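PDB 2FNA: conserved hypothetical protein from Sulfolobus solfataricus, which binds ADP and magnesium and is probably an archaeal AAA+ ATPase that hydrolyses ATP, its cellular role being undefined. Local coordinates for residues I22-G27 with S202-K207; L54-I59 with N138-L143; L61-F66 with Q147-L152. All coordinates share one frame; numbering follows the deposited sequence.

Overall arrangement
All three contacts lie in the P-loop ATPase domain and reach the same five-stranded parallel sheet, whose strand order is 58-62, 139-144, 171-177, 32-37, 202-206. Contact 2 pairs one outermost strand with its neighbour. Contact 3 carries on from the end of that strand into the loops beyond, about 18 Å away between centres. The two meet where V142 O faces L61 N at 2.8 Å, a probable hydrogen bond. Contact 1 sets helix 19-27 on the other outermost strand, 202-206, with its centre about 15 Å from contact 2. Along the chain, contact 1 encloses the other two, and contacts 2 and 3 interlock. The contacts thus lie at both borders of the sheet in the domain that binds ADP.

Contact 1 of 3, residues I22-G27 with S202-K207; sequences IEKLKG and STVELK
The carbonyl O of T203 accepts a hydrogen bond from the ammonium of K24, with NZ 2.7 Å from T203 O. The ammonium stands 21° out of the carbonyl plane. K24 reaches it because CG is anti to the backbone N (chi1 -180°) and the chain stays extended to its end. On the way the lysine runs alongside V204, the two side chains pointing in opposite directions, and K24 CG lies 3.6 Å from V204 CG2. V204 CG2 also sits 4.4 Å from L25 CB. A water bridges the segments. It donates to K24 O at 2.7 Å and is hydrogen-bonded to S202 OG at an equal distance. Were K24 an alanine, T203 O would probably lose its ammonium partner and V204 CG2 the lysine chain packed on it. Helix 22-27 runs at 152° to strand 202-206, their axes 8.4 Å apart. This is the helix-on-sheet layering of a P-loop ATPase core, at a border strand, with I46 of helix 43-54 touching both L25 and V204. The strand therefore meets the helix through a mixed surface: apolar at V204, and polar where a lysine charge and a water take up main-chain oxygens.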
loop_
_atom_site.group_PDB
_atom_site.type_symbol
_atom_site.label_atom_id
_atom_site.label_comp_id
_atom_site.label_asym_id
_atom_site.label_seq_id
_atom_site.Cartn_x
_atom_site.Cartn_y
_atom_site.Cartn_z
ATOM N N ILE A 22 1.733 15.570 -0.113
ATOM C CA ILE A 22 3.042 15.441 0.534
ATOM C C ILE A 22 3.112 16.392 1.714
ATOM O O ILE A 22 3.658 16.054 2.752
ATOM C CB ILE A 22 4.208 15.762 -0.435
ATOM C CG1 ILE A 22 4.272 14.738 -1.564
ATOM C CG2 ILE A 22 5.561 15.840 0.308
ATOM C CD1 ILE A 22 5.043 15.259 -2.820
ATOM N N GLU A 23 2.576 17.592 1.560
ATOM C CA GLU A 23 2.667 18.575 2.622
ATOM C C GLU A 23 1.831 18.128 3.823
ATOM O O GLU A 23 2.239 18.287 4.958
ATOM C CB GLU A 23 2.206 19.941 2.113
ATOM C CG GLU A 23 2.421 21.122 3.117
ATOM N N LYS A 24 0.649 17.583 3.561
ATOM C CA LYS A 24 -0.196 17.028 4.623
ATOM C C LYS A 24 0.459 15.850 5.361
ATOM O O LYS A 24 0.444 15.785 6.593
ATOM C CB LYS A 24 -1.547 16.579 4.050
ATOM C CG LYS A 24 -2.499 15.984 5.116
ATOM C CD LYS A 24 -3.948 15.967 4.665
ATOM C CE LYS A 24 -4.859 15.527 5.809
ATOM N NZ LYS A 24 -6.251 15.293 5.335
ATOM N N LEU A 25 0.990 14.903 4.596
ATOM C CA LEU A 25 1.783 13.801 5.152
ATOM C C LEU A 25 2.908 14.275 6.061
ATOM O O LEU A 25 3.041 13.831 7.196
ATOM C CB LEU A 25 2.370 12.967 4.030
ATOM C CG LEU A 25 3.252 11.764 4.410
ATOM C CD1 LEU A 25 3.305 10.780 3.264
ATOM C CD2 LEU A 25 4.656 12.159 4.825
ATOM N N LYS A 26 3.728 15.184 5.550
ATOM C CA LYS A 26 4.820 15.783 6.300
ATOM C C LYS A 26 4.400 16.529 7.567
ATOM O O LYS A 26 5.217 16.693 8.471
ATOM C CB LYS A 26 5.607 16.744 5.374
ATOM C CG LYS A 26 6.458 16.012 4.346
ATOM C CD LYS A 26 7.172 16.994 3.398
ATOM C CE LYS A 26 8.254 17.775 4.087
ATOM N NZ LYS A 26 8.602 19.025 3.327
ATOM N N GLY A 27 3.145 16.997 7.620
ATOM C CA GLY A 27 2.613 17.691 8.786
ATOM C C GLY A 27 2.489 16.804 10.012
ATOM O O GLY A 27 2.472 17.307 11.135
ATOM N N SER A 202 -4.860 11.489 10.635
ATOM C CA SER A 202 -4.585 12.397 9.529
ATOM C C SER A 202 -4.454 11.522 8.285
ATOM O O SER A 202 -3.582 10.619 8.223
ATOM C CB SER A 202 -3.296 13.176 9.750
ATOM O OG SER A 202 -3.047 14.077 8.680
ATOM N N THR A 203 -5.319 11.778 7.305
ATOM C CA THR A 203 -5.476 10.867 6.151
ATOM C C THR A 203 -5.171 11.602 4.842
ATOM O O THR A 203 -5.669 12.725 4.608
ATOM C CB THR A 203 -6.902 10.277 6.132
ATOM O OG1 THR A 203 -7.163 9.674 7.405
ATOM C CG2 THR A 203 -7.050 9.189 5.020
ATOM N N VAL A 204 -4.299 10.996 4.049
ATOM C CA VAL A 204 -3.933 11.436 2.702
ATOM C C VAL A 204 -4.292 10.303 1.726
ATOM O O VAL A 204 -3.961 9.142 1.976
ATOM C CB VAL A 204 -2.423 11.667 2.654
ATOM C CG1 VAL A 204 -1.996 12.147 1.311
ATOM C CG2 VAL A 204 -1.995 12.666 3.741
ATOM N N GLU A 205 -5.026 10.603 0.663
ATOM C CA GLU A 205 -5.386 9.592 -0.331
ATOM C C GLU A 205 -4.801 9.964 -1.708
ATOM O O GLU A 205 -4.968 11.078 -2.166
ATOM C CB GLU A 205 -6.892 9.452 -0.457
ATOM C CG GLU A 205 -7.285 8.342 -1.437
ATOM C CD GLU A 205 -8.791 8.150 -1.612
ATOM O OE1 GLU A 205 -9.580 8.960 -1.073
ATOM O OE2 GLU A 205 -9.167 7.162 -2.299
ATOM N N LEU A 206 -4.174 9.005 -2.381
ATOM C CA LEU A 206 -3.713 9.204 -3.748
ATOM C C LEU A 206 -4.649 8.547 -4.753
ATOM O O LEU A 206 -4.825 7.320 -4.757
ATOM C CB LEU A 206 -2.320 8.664 -3.908
ATOM C CG LEU A 206 -1.255 9.334 -3.033
ATOM C CD1 LEU A 206 0.021 8.608 -3.155
ATOM C CD2 LEU A 206 -1.095 10.753 -3.452
ATOM N N LYS A 207 -5.267 9.375 -5.578
ATOM C CA LYS A 207 -6.216 8.877 -6.564
ATOM C C LYS A 207 -5.447 8.694 -7.856
ATOM O O LYS A 207 -4.399 9.299 -8.035
ATOM C CB LYS A 207 -7.437 9.834 -6.692
ATOM C CG LYS A 207 -8.394 9.691 -5.474
ATOM C CD LYS A 207 -9.590 10.560 -5.569
ATOM C CE LYS A 207 -10.407 10.540 -4.263
ATOM N NZ LYS A 207 -10.859 9.142 -3.862
HETATM O O HOH W 1 -0.325 14.167 8.648
#

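Contact 2 of 3, residues L54-I59 with N138-L143; sequences LNLPYI and NVIIVL. With EDO (1,2-ethanediol), chain E.
N138 lies side by side with L56, both side chains pointing the same way, and N138 CB is 3.8 Å from L56 CD1. The carbonyl O of N138 is buried beneath L56 and the P57 ring and has no hydrogen-bonding partner. Next, the side chains of V139 and P57 cross at about a right angle, V139 CG2 4.1 Å from P57 CG. I140 N then donates to P57 O at 3.1 Å, and I140 O accepts from I59 N at 2.9 Å. This is regular parallel pairing, Y58 with I140 and I59 with I141, at one border of the parallel sheet of a P-loop ATPase, with the 5-1-4-3-2 strand order of AAA+ proteins. The I140 side chain turns back towards the end of helix 43-54, where its CD1 meets L54 CD1 at 3.7 Å. Y58 shares that face of the sheet, but its CG sits between the backbone N and the carbonyl carbon (chi1 69°), which swings the ring away. A 1,2-ethanediol, probably from the crystallisation liquor, lies over one ring face, C1 offset toward the rim, and its O2 accepts from Y58 N. On the other face I141 CD1 lies 4.1 Å from I59 CB. V142 N donates to I59 O at 2.9 Å in an almost straight bond of 168°.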
loop_
_atom_site.group_PDB
_atom_site.type_symbol
_atom_site.label_atom_id
_atom_site.label_comp_id
_atom_site.label_asym_id
_atom_site.label_seq_id
_atom_site.Cartn_x
_atom_site.Cartn_y
_atom_site.Cartn_z
ATOM N N LEU A 54 11.803 15.599 5.700
ATOM C CA LEU A 54 11.695 15.889 7.138
ATOM C C LEU A 54 13.017 15.722 7.855
ATOM O O LEU A 54 13.255 16.395 8.850
ATOM C CB LEU A 54 10.654 15.000 7.820
ATOM C CG LEU A 54 9.185 15.311 7.515
ATOM C CD1 LEU A 54 8.276 14.209 8.051
ATOM C CD2 LEU A 54 8.823 16.699 8.068
ATOM N N ASN A 55 13.878 14.814 7.383
ATOM C CA ASN A 55 15.188 14.656 8.042
ATOM C C ASN A 55 14.986 14.339 9.531
ATOM O O ASN A 55 15.601 14.927 10.440
ATOM C CB ASN A 55 16.030 15.936 7.848
ATOM C CG ASN A 55 17.494 15.754 8.199
ATOM O OD1 ASN A 55 18.044 14.680 8.045
ATOM N ND2 ASN A 55 18.122 16.812 8.693
ATOM N N LEU A 56 14.099 13.391 9.778
ATOM C CA LEU A 56 13.855 12.889 11.124
ATOM C C LEU A 56 14.212 11.411 11.155
ATOM O O LEU A 56 14.032 10.716 10.156
ATOM C CB LEU A 56 12.386 13.070 11.543
ATOM C CG LEU A 56 11.890 14.478 11.913
ATOM C CD1 LEU A 56 10.367 14.463 12.026
ATOM C CD2 LEU A 56 12.530 14.977 13.178
ATOM N N PRO A 57 14.664 10.919 12.324
ATOM C CA PRO A 57 14.930 9.502 12.472
ATOM C C PRO A 57 13.666 8.708 12.158
ATOM O O PRO A 57 12.549 9.185 12.375
ATOM C CB PRO A 57 15.293 9.339 13.942
ATOM C CG PRO A 57 15.004 10.629 14.592
ATOM C CD PRO A 57 14.864 11.675 13.575
ATOM N N TYR A 58 13.838 7.515 11.626
ATOM C CA TYR A 58 12.698 6.717 11.248
ATOM C C TYR A 58 13.050 5.236 11.206
ATOM O O TYR A 58 14.240 4.842 11.145
ATOM C CB TYR A 58 12.152 7.177 9.893
ATOM C CG TYR A 58 13.069 6.874 8.723
ATOM C CD1 TYR A 58 14.079 7.773 8.342
ATOM C CD2 TYR A 58 12.944 5.688 8.007
ATOM C CE1 TYR A 58 14.946 7.491 7.261
ATOM C CE2 TYR A 58 13.814 5.394 6.930
ATOM C CZ TYR A 58 14.794 6.303 6.564
ATOM O OH TYR A 58 15.616 6.003 5.509
ATOM N N ILE A 59 11.981 4.443 11.299
ATOM C CA ILE A 59 11.971 3.003 11.145
ATOM C C ILE A 59 11.029 2.748 9.968
ATOM O O ILE A 59 9.907 3.220 9.977
ATOM C CB ILE A 59 11.372 2.345 12.426
ATOM C CG1 ILE A 59 12.385 2.380 13.579
ATOM C CG2 ILE A 59 10.848 0.925 12.148
ATOM C CD1 ILE A 59 13.594 1.517 13.383
ATOM N N ASN A 138 10.902 14.145 16.761
ATOM C CA ASN A 138 9.924 13.119 16.392
ATOM C C ASN A 138 10.631 11.946 15.705
ATOM O O ASN A 138 11.575 12.143 14.938
ATOM C CB ASN A 138 8.860 13.673 15.418
ATOM C CG ASN A 138 7.855 14.592 16.085
ATOM O OD1 ASN A 138 7.763 14.646 17.297
ATOM N ND2 ASN A 138 7.093 15.314 15.278
ATOM N N VAL A 139 10.188 10.730 16.004
ATOM C CA VAL A 139 10.684 9.533 15.316
ATOM C C VAL A 139 9.485 8.985 14.572
ATOM O O VAL A 139 8.411 8.872 15.141
ATOM C CB VAL A 139 11.174 8.464 16.297
ATOM C CG1 VAL A 139 11.633 7.225 15.554
ATOM C CG2 VAL A 139 12.284 9.037 17.221
ATOM N N ILE A 140 9.692 8.660 13.307
ATOM C CA ILE A 140 8.634 8.229 12.434
ATOM C C ILE A 140 8.703 6.729 12.328
ATOM O O ILE A 140 9.780 6.149 12.106
ATOM C CB ILE A 140 8.762 8.884 11.063
ATOM C CG1 ILE A 140 8.752 10.407 11.238
ATOM C CG2 ILE A 140 7.670 8.374 10.113
ATOM C CD1 ILE A 140 9.063 11.162 10.006
ATOM N N ILE A 141 7.551 6.101 12.504
ATOM C CA ILE A 141 7.420 4.674 12.362
ATOM C C ILE A 141 6.531 4.441 11.155
ATOM O O ILE A 141 5.342 4.796 11.163
ATOM C CB ILE A 141 6.780 3.991 13.568
ATOM C CG1 ILE A 141 7.426 4.432 14.877
ATOM C CG2 ILE A 141 6.855 2.476 13.386
ATOM C CD1 ILE A 141 8.716 3.776 15.214
ATOM N N VAL A 142 7.129 3.870 10.115
ATOM C CA VAL A 142 6.435 3.613 8.876
ATOM C C VAL A 142 6.061 2.166 8.811
ATOM O O VAL A 142 6.927 1.272 8.921
ATOM C CB VAL A 142 7.311 3.974 7.645
ATOM C CG1 VAL A 142 6.579 3.728 6.369
ATOM C CG2 VAL A 142 7.768 5.420 7.725
ATOM N N LEU A 143 4.767 1.950 8.600
ATOM C CA LEU A 143 4.217 0.641 8.342
ATOM C C LEU A 143 3.640 0.707 6.960
ATOM O O LEU A 143 2.491 1.085 6.780
ATOM C CB LEU A 143 3.134 0.315 9.368
ATOM C CG LEU A 143 3.543 0.391 10.845
ATOM C CD1 LEU A 143 2.387 0.056 11.726
ATOM C CD2 LEU A 143 4.690 -0.524 11.143
HETATM C C1 EDO E . 16.818 5.441 9.087
HETATM O O1 EDO E . 17.239 4.164 8.589
HETATM C C2 EDO E . 17.272 5.638 10.527
HETATM O O2 EDO E . 16.749 6.883 11.028
#

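Contact 3 of 3, residues L61-F66 with Q147-L152; sequences LDLRKF and QELVKL
E148 and L63 bury the most surface here and meet through their first side-chain carbons, the two CB atoms 4.0 Å apart. E148 CG lies 3.5 Å from L63 O, and the bend at chi2 (-68°) then turns the carboxylate towards F66. The leucine's other end goes to L149, where L63 CD1 lies 4.0 Å from L149 CG and the two side chains cross at a slant. F66, next in buried surface, takes part mainly through its backbone. F66 O accepts a hydrogen bond from K151 NZ at 3.2 Å. The ammonium approaches well to one side, 34° out of the carbonyl plane. K151 NZ also forms a salt bridge with E148 OE1 at 2.7 Å, on the syn lone pair. F66 O and E148 OE1 are both acceptors and lie close together. The lysine charge between them would offset their mutual repulsion and is likely to favour an ionised glutamate. K151 also donates to R69 O, so it pins the loop after F66 as well. Residues 61-62 finish strand 58-62, and a 3-10 turn follows at 64-66; residues 147-150 form another in the loop after the neighbouring parallel strand 139-144. The backbone of L63 still pairs with D144 of that strand. Helix 74-91 packs against L149 through F77 and against F66 through E80, while Y186 of helix 180-186 also touches L149.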
loop_
_atom_site.group_PDB
_atom_site.type_symbol
_atom_site.label_atom_id
_atom_site.label_comp_id
_atom_site.label_asym_id
_atom_site.label_seq_id
_atom_site.Cartn_x
_atom_site.Cartn_y
_atom_site.Cartn_z
ATOM N N LEU A 61 9.112 -0.095 7.954
ATOM C CA LEU A 61 8.699 -1.491 7.753
ATOM C C LEU A 61 7.988 -1.674 6.410
ATOM O O LEU A 61 6.846 -1.241 6.229
ATOM C CB LEU A 61 7.817 -1.984 8.899
ATOM C CG LEU A 61 8.445 -1.992 10.300
ATOM C CD1 LEU A 61 7.541 -2.723 11.301
ATOM C CD2 LEU A 61 9.805 -2.666 10.279
ATOM N N ASP A 62 8.701 -2.306 5.475
ATOM C CA ASP A 62 8.196 -2.621 4.147
ATOM C C ASP A 62 7.493 -3.996 4.171
ATOM O O ASP A 62 8.124 -5.046 4.111
ATOM C CB ASP A 62 9.350 -2.572 3.160
ATOM C CG ASP A 62 8.902 -2.693 1.739
ATOM O OD1 ASP A 62 7.732 -2.393 1.449
ATOM O OD2 ASP A 62 9.735 -3.093 0.904
ATOM N N LEU A 63 6.183 -3.982 4.339
ATOM C CA LEU A 63 5.431 -5.192 4.695
ATOM C C LEU A 63 4.945 -5.893 3.458
ATOM O O LEU A 63 4.412 -6.983 3.528
ATOM C CB LEU A 63 4.283 -4.834 5.644
ATOM C CG LEU A 63 4.761 -4.194 6.956
ATOM C CD1 LEU A 63 3.637 -3.492 7.736
ATOM C CD2 LEU A 63 5.488 -5.240 7.821
ATOM N N ARG A 64 5.126 -5.241 2.309
ATOM C CA ARG A 64 4.878 -5.848 1.013
ATOM C C ARG A 64 5.648 -7.143 0.861
ATOM O O ARG A 64 5.226 -8.016 0.129
ATOM C CB ARG A 64 5.338 -4.930 -0.138
ATOM C CG ARG A 64 4.236 -4.270 -0.952
ATOM C CD ARG A 64 4.464 -4.396 -2.495
ATOM N NE ARG A 64 5.878 -4.315 -2.902
ATOM N N LYS A 65 6.807 -7.262 1.495
ATOM C CA LYS A 65 7.510 -8.536 1.443
ATOM C C LYS A 65 6.766 -9.726 2.055
ATOM O O LYS A 65 7.241 -10.856 1.940
ATOM C CB LYS A 65 8.893 -8.421 2.089
ATOM C CG LYS A 65 8.918 -8.114 3.559
ATOM C CD LYS A 65 10.365 -7.860 3.995
ATOM C CE LYS A 65 10.844 -6.454 3.653
ATOM N NZ LYS A 65 12.319 -6.407 3.464
ATOM N N PHE A 66 5.628 -9.482 2.721
ATOM C CA PHE A 66 4.812 -10.553 3.246
ATOM C C PHE A 66 3.570 -10.810 2.411
ATOM O O PHE A 66 2.770 -11.650 2.786
ATOM C CB PHE A 66 4.417 -10.236 4.695
ATOM C CG PHE A 66 5.585 -10.124 5.614
ATOM C CD1 PHE A 66 6.354 -11.242 5.894
ATOM C CD2 PHE A 66 5.954 -8.906 6.179
ATOM C CE1 PHE A 66 7.472 -11.165 6.730
ATOM C CE2 PHE A 66 7.054 -8.830 7.032
ATOM C CZ PHE A 66 7.823 -9.987 7.300
ATOM N N GLN A 147 -1.958 -3.092 6.593
ATOM C CA GLN A 147 -3.006 -4.109 6.578
ATOM C C GLN A 147 -2.451 -5.567 6.476
ATOM O O GLN A 147 -3.134 -6.497 6.813
ATOM C CB GLN A 147 -4.072 -3.839 5.489
ATOM C CG GLN A 147 -3.757 -4.292 4.039
ATOM C CD GLN A 147 -2.738 -3.418 3.325
ATOM O OE1 GLN A 147 -2.186 -2.481 3.896
ATOM N NE2 GLN A 147 -2.500 -3.716 2.082
ATOM N N GLU A 148 -1.213 -5.736 6.000
ATOM C CA GLU A 148 -0.529 -7.021 6.019
ATOM C C GLU A 148 -0.415 -7.625 7.438
ATOM O O GLU A 148 -0.310 -8.826 7.600
ATOM C CB GLU A 148 0.882 -6.858 5.424
ATOM C CG GLU A 148 0.902 -6.635 3.906
ATOM C CD GLU A 148 0.457 -7.855 3.092
ATOM O OE1 GLU A 148 0.727 -9.011 3.499
ATOM O OE2 GLU A 148 -0.173 -7.648 2.033
ATOM N N LEU A 149 -0.394 -6.770 8.449
ATOM C CA LEU A 149 -0.296 -7.177 9.863
ATOM C C LEU A 149 -1.508 -7.920 10.370
ATOM O O LEU A 149 -1.481 -8.517 11.444
ATOM C CB LEU A 149 -0.065 -5.947 10.725
ATOM C CG LEU A 149 1.263 -5.216 10.512
ATOM C CD1 LEU A 149 1.276 -3.953 11.336
ATOM C CD2 LEU A 149 2.437 -6.079 10.909
ATOM N N VAL A 150 -2.587 -7.888 9.606
ATOM C CA VAL A 150 -3.709 -8.779 9.853
ATOM C C VAL A 150 -3.244 -10.242 9.901
ATOM O O VAL A 150 -3.761 -11.073 10.669
ATOM C CB VAL A 150 -4.746 -8.682 8.706
ATOM C CG1 VAL A 150 -5.748 -9.782 8.820
ATOM C CG2 VAL A 150 -5.455 -7.341 8.724
ATOM N N LYS A 151 -2.289 -10.541 9.037
ATOM C CA LYS A 151 -1.677 -11.881 8.945
ATOM C C LYS A 151 -0.770 -12.198 10.120
ATOM O O LYS A 151 -0.417 -13.349 10.338
ATOM C CB LYS A 151 -0.862 -11.961 7.670
ATOM C CG LYS A 151 -1.650 -11.804 6.390
ATOM C CD LYS A 151 -0.697 -11.513 5.238
ATOM C CE LYS A 151 -1.413 -11.429 3.893
ATOM N NZ LYS A 151 -0.407 -11.315 2.788
ATOM N N LEU A 152 -0.374 -11.180 10.875
ATOM C CA LEU A 152 0.430 -11.389 12.075
ATOM C C LEU A 152 -0.477 -11.760 13.296
ATOM O O LEU A 152 -0.628 -10.994 14.264
ATOM C CB LEU A 152 1.269 -10.144 12.338
ATOM C CG LEU A 152 2.286 -10.154 13.487
ATOM C CD1 LEU A 152 3.492 -10.988 13.177
ATOM C CD2 LEU A 152 2.728 -8.747 13.786
#